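Long-range contacts in trehalose-6-phosphate phosphatase (PDB 5DXN), which belongs to the trehalose-phosphatase family of the HAD clan and carries a magnesium ion at the end of its central parallel strands: residues A[21-26]-A[211-216]; A[118-123]-A[160-165]; A[107-112]-A[168-173]. One frame throughout, in Å; residues are numbered along the deposited sequence.

Contact 1 of 3, residues A[21-26]-A[211-216]; sequences RLFMFD and FVLCLG. With MG (magnesium ion), chain B.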
loop_
_atom_site.group_PDB
_atom_site.type_symbol
_atom_site.label_atom_id
_atom_site.label_comp_id
_atom_site.label_asym_id
_atom_site.label_seq_id
_atom_site.Cartn_x
_atom_site.Cartn_y
_atom_site.Cartn_z
ATOM N N ARG A 21 -18.397 0.974 -4.382
ATOM C CA ARG A 21 -17.537 1.359 -3.269
ATOM C C ARG A 21 -16.203 0.650 -3.337
ATOM O O ARG A 21 -16.144 -0.497 -3.752
ATOM C CB ARG A 21 -18.194 1.044 -1.939
ATOM C CG ARG A 21 -19.697 1.337 -1.916
ATOM C CD ARG A 21 -20.172 1.271 -0.544
ATOM N NE ARG A 21 -21.639 1.401 -0.471
ATOM C CZ ARG A 21 -22.491 0.382 -0.418
ATOM N NH1 ARG A 21 -22.059 -0.873 -0.419
ATOM N NH2 ARG A 21 -23.794 0.636 -0.334
ATOM N N LEU A 22 -15.149 1.355 -2.927
ATOM C CA LEU A 22 -13.797 0.790 -2.935
ATOM C C LEU A 22 -13.172 0.917 -1.548
ATOM O O LEU A 22 -13.137 2.007 -0.968
ATOM C CB LEU A 22 -12.951 1.497 -3.987
ATOM C CG LEU A 22 -11.458 1.197 -3.995
ATOM C CD1 LEU A 22 -11.243 -0.290 -4.298
ATOM C CD2 LEU A 22 -10.749 2.062 -5.025
ATOM N N PHE A 23 -12.683 -0.197 -1.025
ATOM C CA PHE A 23 -12.001 -0.227 0.274
ATOM C C PHE A 23 -10.565 -0.658 0.093
ATOM O O PHE A 23 -10.310 -1.713 -0.495
ATOM C CB PHE A 23 -12.691 -1.200 1.235
ATOM C CG PHE A 23 -14.072 -0.771 1.648
ATOM C CD1 PHE A 23 -14.259 -0.071 2.825
ATOM C CD2 PHE A 23 -15.169 -1.051 0.842
ATOM C CE1 PHE A 23 -15.532 0.336 3.213
ATOM C CE2 PHE A 23 -16.444 -0.635 1.209
ATOM C CZ PHE A 23 -16.627 0.050 2.400
ATOM N N MET A 24 -9.628 0.114 0.631
ATOM C CA MET A 24 -8.218 -0.281 0.571
ATOM C C MET A 24 -7.656 -0.251 1.985
ATOM O O MET A 24 -7.514 0.816 2.594
ATOM C CB MET A 24 -7.446 0.641 -0.384
ATOM C CG MET A 24 -7.972 0.566 -1.794
ATOM S SD MET A 24 -7.137 1.603 -3.000
ATOM C CE MET A 24 -7.747 3.217 -2.559
ATOM N N PHE A 25 -7.395 -1.433 2.535
ATOM C CA PHE A 25 -6.997 -1.568 3.927
ATOM C C PHE A 25 -5.569 -2.048 4.032
ATOM O O PHE A 25 -5.268 -3.133 3.541
ATOM C CB PHE A 25 -7.849 -2.605 4.667
ATOM C CG PHE A 25 -9.313 -2.289 4.741
ATOM C CD1 PHE A 25 -9.761 -1.016 4.967
ATOM C CD2 PHE A 25 -10.235 -3.295 4.614
ATOM C CE1 PHE A 25 -11.146 -0.753 5.046
ATOM C CE2 PHE A 25 -11.601 -3.046 4.702
ATOM C CZ PHE A 25 -12.048 -1.785 4.924
ATOM N N ASP A 26 -4.713 -1.280 4.694
ATOM C CA ASP A 26 -3.476 -1.841 5.242
ATOM C C ASP A 26 -3.852 -2.892 6.291
ATOM O O ASP A 26 -4.931 -2.805 6.887
ATOM C CB ASP A 26 -2.614 -0.732 5.866
ATOM C CG ASP A 26 -1.391 -1.274 6.577
ATOM O OD1 ASP A 26 -0.650 -2.043 5.951
ATOM O OD2 ASP A 26 -1.192 -0.934 7.761
ATOM N N PHE A 211 -17.627 5.935 -3.386
ATOM C CA PHE A 211 -17.192 5.817 -1.990
ATOM C C PHE A 211 -15.854 5.108 -1.983
ATOM O O PHE A 211 -15.756 4.001 -2.494
ATOM C CB PHE A 211 -18.205 5.047 -1.158
ATOM C CG PHE A 211 -17.814 4.825 0.300
ATOM C CD1 PHE A 211 -18.299 5.662 1.286
ATOM C CD2 PHE A 211 -16.973 3.781 0.673
ATOM C CE1 PHE A 211 -17.979 5.466 2.619
ATOM C CE2 PHE A 211 -16.652 3.567 2.012
ATOM C CZ PHE A 211 -17.149 4.430 2.992
ATOM N N VAL A 212 -14.850 5.751 -1.412
ATOM C CA VAL A 212 -13.528 5.141 -1.264
ATOM C C VAL A 212 -13.083 5.306 0.180
ATOM O O VAL A 212 -13.098 6.415 0.702
ATOM C CB VAL A 212 -12.494 5.786 -2.175
ATOM C CG1 VAL A 212 -11.131 5.080 -1.978
ATOM C CG2 VAL A 212 -12.910 5.706 -3.612
ATOM N N LEU A 213 -12.749 4.207 0.838
ATOM C CA LEU A 213 -12.217 4.256 2.199
ATOM C C LEU A 213 -10.838 3.644 2.190
ATOM O O LEU A 213 -10.659 2.480 1.802
ATOM C CB LEU A 213 -13.136 3.514 3.189
ATOM C CG LEU A 213 -12.616 3.381 4.625
ATOM C CD1 LEU A 213 -12.341 4.803 5.259
ATOM C CD2 LEU A 213 -13.581 2.581 5.491
ATOM N N CYS A 214 -9.861 4.432 2.603
ATOM C CA CYS A 214 -8.473 4.011 2.510
ATOM C C CYS A 214 -7.860 4.210 3.890
ATOM O O CYS A 214 -7.891 5.322 4.416
ATOM C CB CYS A 214 -7.769 4.828 1.436
ATOM S SG CYS A 214 -6.020 4.466 1.337
ATOM N N LEU A 215 -7.346 3.130 4.480
ATOM C CA LEU A 215 -6.914 3.110 5.877
ATOM C C LEU A 215 -5.488 2.609 6.037
ATOM O O LEU A 215 -5.134 1.587 5.463
ATOM C CB LEU A 215 -7.841 2.207 6.710
ATOM C CG LEU A 215 -9.216 2.747 7.083
ATOM C CD1 LEU A 215 -10.217 1.634 7.227
ATOM C CD2 LEU A 215 -9.110 3.430 8.420
ATOM N N GLY A 216 -4.671 3.311 6.823
ATOM C CA GLY A 216 -3.349 2.788 7.143
ATOM C C GLY A 216 -2.759 3.516 8.335
ATOM O O GLY A 216 -3.280 4.552 8.731
HETATM MG MG MG B . 0.490 -0.984 8.807
HETATM O O HOH W 1 1.359 -2.620 7.869
HETATM O O HOH W 2 1.436 0.243 7.491
HETATM O O HOH W 3 2.071 -0.864 10.198
#

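Contact 2 of 3, residues A[118-123]-A[160-165]; sequences EVFQHF and KMLEET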
loop_
_atom_site.group_PDB
_atom_site.type_symbol
_atom_site.label_atom_id
_atom_site.label_comp_id
_atom_site.label_asym_id
_atom_site.label_seq_id
_atom_site.Cartn_x
_atom_site.Cartn_y
_atom_site.Cartn_z
ATOM N N GLU A 118 25.279 -1.348 -12.259
ATOM C CA GLU A 118 26.393 -0.526 -12.742
ATOM C C GLU A 118 26.680 0.679 -11.836
ATOM O O GLU A 118 27.829 0.955 -11.479
ATOM C CB GLU A 118 26.089 -0.064 -14.167
ATOM C CG GLU A 118 27.098 0.876 -14.779
ATOM C CD GLU A 118 26.680 1.306 -16.176
ATOM O OE1 GLU A 118 25.596 0.871 -16.635
ATOM O OE2 GLU A 118 27.430 2.075 -16.811
ATOM N N VAL A 119 25.630 1.397 -11.454
ATOM C CA VAL A 119 25.795 2.554 -10.592
ATOM C C VAL A 119 26.235 2.108 -9.186
ATOM O O VAL A 119 27.130 2.691 -8.587
ATOM C CB VAL A 119 24.493 3.374 -10.528
ATOM C CG1 VAL A 119 24.577 4.459 -9.439
ATOM C CG2 VAL A 119 24.194 3.995 -11.912
ATOM N N PHE A 120 25.605 1.050 -8.685
ATOM C CA PHE A 120 25.931 0.508 -7.376
ATOM C C PHE A 120 27.375 -0.010 -7.323
ATOM O O PHE A 120 28.042 0.101 -6.307
ATOM C CB PHE A 120 24.958 -0.624 -7.012
ATOM C CG PHE A 120 23.668 -0.166 -6.359
ATOM C CD1 PHE A 120 23.443 1.173 -6.048
ATOM C CD2 PHE A 120 22.686 -1.099 -6.046
ATOM C CE1 PHE A 120 22.248 1.573 -5.441
ATOM C CE2 PHE A 120 21.489 -0.707 -5.433
ATOM C CZ PHE A 120 21.275 0.633 -5.137
ATOM N N GLN A 121 27.855 -0.595 -8.415
ATOM C CA GLN A 121 29.242 -1.051 -8.437
ATOM C C GLN A 121 30.202 0.128 -8.389
ATOM O O GLN A 121 31.238 0.063 -7.734
ATOM C CB GLN A 121 29.506 -1.915 -9.672
ATOM C CG GLN A 121 28.892 -3.310 -9.560
ATOM C CD GLN A 121 29.687 -4.224 -8.639
ATOM O OE1 GLN A 121 30.712 -3.828 -8.062
ATOM N NE2 GLN A 121 29.225 -5.460 -8.507
ATOM N N HIS A 122 29.842 1.219 -9.057
ATOM C CA HIS A 122 30.680 2.409 -9.062
ATOM C C HIS A 122 30.924 2.892 -7.637
ATOM O O HIS A 122 32.051 3.165 -7.246
ATOM C CB HIS A 122 30.040 3.522 -9.901
ATOM C CG HIS A 122 30.794 4.817 -9.871
ATOM N ND1 HIS A 122 30.621 5.764 -8.884
ATOM C CD2 HIS A 122 31.723 5.327 -10.714
ATOM C CE1 HIS A 122 31.412 6.796 -9.119
ATOM N NE2 HIS A 122 32.089 6.555 -10.226
ATOM N N PHE A 123 29.859 2.967 -6.849
ATOM C CA PHE A 123 29.993 3.489 -5.502
ATOM C C PHE A 123 30.570 2.457 -4.550
ATOM O O PHE A 123 31.263 2.807 -3.597
ATOM C CB PHE A 123 28.638 4.029 -5.029
ATOM C CG PHE A 123 28.289 5.331 -5.688
ATOM C CD1 PHE A 123 28.853 6.508 -5.239
ATOM C CD2 PHE A 123 27.466 5.371 -6.803
ATOM C CE1 PHE A 123 28.580 7.718 -5.869
ATOM C CE2 PHE A 123 27.186 6.580 -7.438
ATOM C CZ PHE A 123 27.747 7.749 -6.971
ATOM N N LYS A 160 21.475 10.742 -6.702
ATOM C CA LYS A 160 21.467 11.689 -7.811
ATOM C C LYS A 160 21.772 11.021 -9.142
ATOM O O LYS A 160 21.112 11.292 -10.136
ATOM C CB LYS A 160 22.465 12.818 -7.563
ATOM C CG LYS A 160 22.108 13.701 -6.391
ATOM C CD LYS A 160 23.114 14.822 -6.253
ATOM C CE LYS A 160 23.001 15.528 -4.914
ATOM N NZ LYS A 160 24.045 16.602 -4.790
ATOM N N MET A 161 22.756 10.130 -9.158
ATOM C CA MET A 161 23.122 9.444 -10.389
ATOM C C MET A 161 21.984 8.546 -10.894
ATOM O O MET A 161 21.710 8.494 -12.097
ATOM C CB MET A 161 24.411 8.634 -10.179
ATOM C CG MET A 161 24.974 8.031 -11.463
ATOM S SD MET A 161 26.490 7.105 -11.193
ATOM C CE MET A 161 27.616 8.448 -10.830
ATOM N N LEU A 162 21.309 7.853 -9.981
ATOM C CA LEU A 162 20.181 7.015 -10.368
ATOM C C LEU A 162 19.079 7.869 -11.000
ATOM O O LEU A 162 18.410 7.452 -11.944
ATOM C CB LEU A 162 19.648 6.240 -9.156
ATOM C CG LEU A 162 20.632 5.266 -8.487
ATOM C CD1 LEU A 162 20.161 4.869 -7.090
ATOM C CD2 LEU A 162 20.829 4.024 -9.333
ATOM N N GLU A 163 18.917 9.083 -10.492
ATOM C CA GLU A 163 17.872 9.976 -10.992
ATOM C C GLU A 163 18.159 10.514 -12.395
ATOM O O GLU A 163 17.234 10.710 -13.187
ATOM C CB GLU A 163 17.671 11.147 -10.029
ATOM C CG GLU A 163 16.227 11.351 -9.623
ATOM C CD GLU A 163 15.699 10.207 -8.780
ATOM O OE1 GLU A 163 16.352 9.870 -7.768
ATOM O OE2 GLU A 163 14.637 9.640 -9.128
ATOM N N GLU A 164 19.426 10.766 -12.705
ATOM C CA GLU A 164 19.759 11.324 -14.013
ATOM C C GLU A 164 19.925 10.220 -15.063
ATOM O O GLU A 164 20.124 10.509 -16.247
ATOM C CB GLU A 164 21.020 12.225 -13.940
ATOM C CG GLU A 164 22.118 11.823 -12.941
ATOM C CD GLU A 164 22.825 13.028 -12.284
ATOM O OE1 GLU A 164 23.975 12.872 -11.791
ATOM O OE2 GLU A 164 22.237 14.133 -12.246
ATOM N N THR A 165 19.820 8.959 -14.642
ATOM C CA THR A 165 19.941 7.847 -15.589
ATOM C C THR A 165 18.803 6.830 -15.468
ATOM O O THR A 165 17.827 6.899 -16.224
ATOM C CB THR A 165 21.302 7.115 -15.437
ATOM O OG1 THR A 165 21.437 6.584 -14.113
ATOM C CG2 THR A 165 22.450 8.083 -15.705
#

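Contact 3 of 3, residues A[107-112]-A[168-173]; sequences SSDMGW and KRWEVE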
loop_
_atom_site.group_PDB
_atom_site.type_symbol
_atom_site.label_atom_id
_atom_site.label_comp_id
_atom_site.label_asym_id
_atom_site.label_seq_id
_atom_site.Cartn_x
_atom_site.Cartn_y
_atom_site.Cartn_z
ATOM N N SER A 107 5.800 -10.434 -14.657
ATOM C CA SER A 107 5.073 -9.700 -15.684
ATOM C C SER A 107 5.871 -8.472 -16.099
ATOM O O SER A 107 5.655 -7.907 -17.172
ATOM C CB SER A 107 3.687 -9.281 -15.183
ATOM O OG SER A 107 3.791 -8.341 -14.126
ATOM N N SER A 108 6.805 -8.074 -15.244
ATOM C CA SER A 108 7.477 -6.791 -15.394
ATOM C C SER A 108 8.835 -6.905 -16.077
ATOM O O SER A 108 9.592 -7.841 -15.828
ATOM C CB SER A 108 7.649 -6.127 -14.023
ATOM O OG SER A 108 7.982 -4.757 -14.151
ATOM N N ASP A 109 9.133 -5.937 -16.937
ATOM C CA ASP A 109 10.460 -5.815 -17.522
ATOM C C ASP A 109 11.431 -5.358 -16.441
ATOM O O ASP A 109 11.346 -4.222 -15.961
ATOM C CB ASP A 109 10.449 -4.830 -18.692
ATOM C CG ASP A 109 11.738 -4.866 -19.506
ATOM O OD1 ASP A 109 12.701 -5.552 -19.099
ATOM O OD2 ASP A 109 11.780 -4.202 -20.564
ATOM N N MET A 110 12.339 -6.250 -16.050
ATOM C CA MET A 110 13.326 -5.951 -15.013
ATOM C C MET A 110 14.680 -5.547 -15.608
ATOM O O MET A 110 15.716 -5.641 -14.945
ATOM C CB MET A 110 13.504 -7.151 -14.080
ATOM C CG MET A 110 12.204 -7.674 -13.470
ATOM S SD MET A 110 11.263 -6.426 -12.549
ATOM C CE MET A 110 11.940 -6.587 -10.901
ATOM N N GLY A 111 14.657 -5.089 -16.858
ATOM C CA GLY A 111 15.858 -4.649 -17.544
ATOM C C GLY A 111 16.585 -3.498 -16.871
ATOM O O GLY A 111 17.761 -3.250 -17.153
ATOM N N TRP A 112 15.892 -2.786 -15.988
ATOM C CA TRP A 112 16.505 -1.681 -15.249
ATOM C C TRP A 112 17.597 -2.143 -14.285
ATOM O O TRP A 112 18.449 -1.362 -13.899
ATOM C CB TRP A 112 15.448 -0.899 -14.460
ATOM C CG TRP A 112 14.622 -1.732 -13.518
ATOM C CD1 TRP A 112 13.416 -2.308 -13.782
ATOM C CD2 TRP A 112 14.940 -2.067 -12.164
ATOM N NE1 TRP A 112 12.968 -2.991 -12.681
ATOM C CE2 TRP A 112 13.878 -2.846 -11.666
ATOM C CE3 TRP A 112 16.012 -1.775 -11.318
ATOM C CZ2 TRP A 112 13.869 -3.354 -10.370
ATOM C CZ3 TRP A 112 16.001 -2.267 -10.034
ATOM C CH2 TRP A 112 14.931 -3.052 -9.567
ATOM N N LYS A 168 15.092 7.800 -15.092
ATOM C CA LYS A 168 14.639 8.633 -16.189
ATOM C C LYS A 168 13.962 7.809 -17.281
ATOM O O LYS A 168 13.096 8.316 -17.997
ATOM C CB LYS A 168 15.822 9.421 -16.758
ATOM C CG LYS A 168 15.478 10.431 -17.830
ATOM C CD LYS A 168 16.532 11.533 -17.864
ATOM C CE LYS A 168 16.503 12.298 -19.177
ATOM N NZ LYS A 168 15.115 12.697 -19.552
ATOM N N ARG A 169 14.338 6.538 -17.404
ATOM C CA ARG A 169 13.762 5.697 -18.452
ATOM C C ARG A 169 13.178 4.363 -17.977
ATOM O O ARG A 169 12.763 3.545 -18.800
ATOM C CB ARG A 169 14.807 5.431 -19.534
ATOM C CG ARG A 169 16.088 4.799 -19.042
ATOM C CD ARG A 169 17.214 5.196 -19.973
ATOM N NE ARG A 169 18.308 4.234 -20.008
ATOM C CZ ARG A 169 19.561 4.520 -19.660
ATOM N NH1 ARG A 169 19.873 5.741 -19.237
ATOM N NH2 ARG A 169 20.504 3.586 -19.744
ATOM N N TRP A 170 13.147 4.141 -16.668
ATOM C CA TRP A 170 12.469 2.965 -16.116
ATOM C C TRP A 170 11.480 3.350 -15.024
ATOM O O TRP A 170 11.770 4.212 -14.195
ATOM C CB TRP A 170 13.478 1.964 -15.556
ATOM C CG TRP A 170 14.387 1.400 -16.591
ATOM C CD1 TRP A 170 15.600 1.895 -16.972
ATOM C CD2 TRP A 170 14.165 0.226 -17.380
ATOM N NE1 TRP A 170 16.145 1.103 -17.951
ATOM C CE2 TRP A 170 15.288 0.067 -18.217
ATOM C CE3 TRP A 170 13.129 -0.710 -17.455
ATOM C CZ2 TRP A 170 15.403 -0.985 -19.127
ATOM C CZ3 TRP A 170 13.241 -1.754 -18.357
ATOM C CH2 TRP A 170 14.371 -1.884 -19.181
ATOM N N GLU A 171 10.316 2.707 -15.016
ATOM C CA GLU A 171 9.346 2.970 -13.960
ATOM C C GLU A 171 9.797 2.298 -12.675
ATOM O O GLU A 171 9.364 1.190 -12.319
ATOM C CB GLU A 171 7.948 2.515 -14.363
ATOM C CG GLU A 171 7.288 3.424 -15.406
ATOM C CD GLU A 171 6.927 4.823 -14.882
ATOM O OE1 GLU A 171 7.297 5.178 -13.737
ATOM O OE2 GLU A 171 6.255 5.578 -15.626
ATOM N N VAL A 172 10.689 3.002 -11.994
ATOM C CA VAL A 172 11.375 2.514 -10.816
ATOM C C VAL A 172 11.541 3.690 -9.852
ATOM O O VAL A 172 11.539 4.838 -10.282
ATOM C CB VAL A 172 12.745 1.907 -11.194
ATOM C CG1 VAL A 172 13.511 1.557 -9.982
ATOM C CG2 VAL A 172 12.566 0.677 -12.063
ATOM N N GLU A 173 11.648 3.423 -8.555
ATOM C CA GLU A 173 11.811 4.501 -7.589
ATOM C C GLU A 173 12.911 4.170 -6.595
ATOM O O GLU A 173 13.238 3.005 -6.362
ATOM C CB GLU A 173 10.485 4.800 -6.872
ATOM C CG GLU A 173 9.414 5.388 -7.798
ATOM C CD GLU A 173 8.605 6.520 -7.170
ATOM O OE1 GLU A 173 7.683 6.234 -6.372
ATOM O OE2 GLU A 173 8.880 7.697 -7.491
#

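Contact 1 of 3, residues A[21-26]-A[211-216]
L22, M24 and D26 are tied to F211, L213 and L215 by five backbone hydrogen bonds that join strands 21-26 and 211-216 in parallel, their directions only 6° apart. The ladder starts with L22 N to F211 O at 2.7 Å, runs back and forth through L213 and M24, and ends with D26 N on L215 O at 3.0 Å.

Aromatic and aliphatic packing dominates the face shared by F23, F25, F211, L213 and L215. F23 CZ meets F211 CE2 at 3.5 Å, the two rings oblique at 48°, while L213 CD2 comes in at the edge of the F23 ring. L215 lies alongside F25, its CD1 3.4 Å from F25 CE1. On the other face the bend at the end of M24 (chi3 -74°) turns CE to V212 CG1, 3.9 Å away, and helix 190-199 packs over M24.

Metal binding begins where the ladder stops. D26 OD2 holds the magnesium ion at 2.0 Å and is also hydrogen-bonded to T30 OG1; D28 O, D217 OD1 and three waters complete the metal's shell, one water also donating to D26 OD1, which has a salt bridge with K190. A DxDxT sequence at the end of a central parallel strand fits the HAD fold.

Contact 2 of 3, residues A[118-123]-A[160-165]
V119 and M161 each reach across with a branch or chain anti to the backbone N: CG1 in V119 (chi1 170°) and CG in M161 (chi1 -172°). The two side chains therefore pass one another in opposing senses. M161 stays extended through chi2 and then bends at chi3, which carries CE on toward F123 while the sulfur faces V119.

The sulfur is the meeting point. M161 SD lies 3.7 Å from V119 CG1 and 3.9 Å from F123 CE2, and the methyl group of M161 reaches both CE2 and CZ of the same ring. This is a Met-aromatic contact of oblique kind, since the sulfur is well off the normal of the F123 ring. The same sulfur also stands above the face of the H122 imidazole, but at a distance, 5.2 Å from its centroid. H122 in turn lays ND1 over the centre of the F123 ring, so the two rings and the thioether gather on one side of V119.

L162 takes the other side. Its CD2 packs on V119 CG1 at 3.8 Å, and its CD1 approaches F120 CE1 more loosely, at 4.2 Å. Further along, T165 OG1 donates to M161 O at 2.8 Å, tilted out of the carbonyl plane; this hydroxyl lies near V119 CG2 without bonding to it.

The contact is thus apolar, between helices 112-124 and 151-164, whose short segments run nearly antiparallel at 155° with axes 10.6 Å apart. One turn earlier, C158 of helix 151-164 touches V119, F120 and F123. Beneath the pair lies the four-stranded antiparallel sheet: V183 of strand 180-185 meets both F120 and L162, and I132 and W141 pack on F120.

Contact 3 of 3, residues A[107-112]-A[168-173]
W112 and W170 meet as an offset edge-to-face pair, the edge of the W112 five-membered ring toward the face of the W170 six-membered ring with the planes 63° apart. The closest approach comes from the root of the side chain: W112 CB sits over the face of the W170 five-membered ring, 3.3 Å from W170 CG, in a CH-pi contact. With chi1 at 56°, W112 CG lies between its backbone N and carbonyl carbon, and while CB rests over the W170 face the near edge of the indole, at CD1, stays turned toward W170.

The backbone before W112 continues across the same face of W170, with G111 CA 3.5 Å from W170 CH2. At the edge of that indole stands the D109 carboxylate, nearly perpendicular to the ring at 86°, with OD2 3.6 Å from W170 CZ3. D109 OD1 accepts from G111 N at 3.0 Å, met from above the carboxylate plane, and this Asx turn shapes the loop lying against W170.

V172 CG2 lies over one face of W112 in a second CH-pi contact, 3.4 Å from the centroid of the five-membered ring and almost on the normal. V183 and P185 of strand 180-185 also touch W112.

The loop leading into helix 112-124 thus packs on the turn at W170 and the first residue of strand 172-177, an arrangement consistent with the alpha/beta cap found in HAD phosphatases of this family.

How the contacts relate
Contact 1 lies in the central sheet, within the part that holds the magnesium ion, while contacts 2 and 3 lie on the other side of the chain's centre, around the four-stranded antiparallel sheet. Neither touches contact 1: the nearest atoms are about 24 Å away for contact 2 and about 16 Å for contact 3, with centres about 37 Å and about 28 Å apart. Contacts 2 and 3 are neighbours, about 15 Å between centres, meeting where E163 O packs against K168 CB at 4.0 Å. Helix 112-124 links them, as W112 lies at or just before its start and V119 to F123 follow, and V183 touches residues of both. Along the chain, 118-165 falls within the span 107-173, itself between strands 21-26 and 211-216.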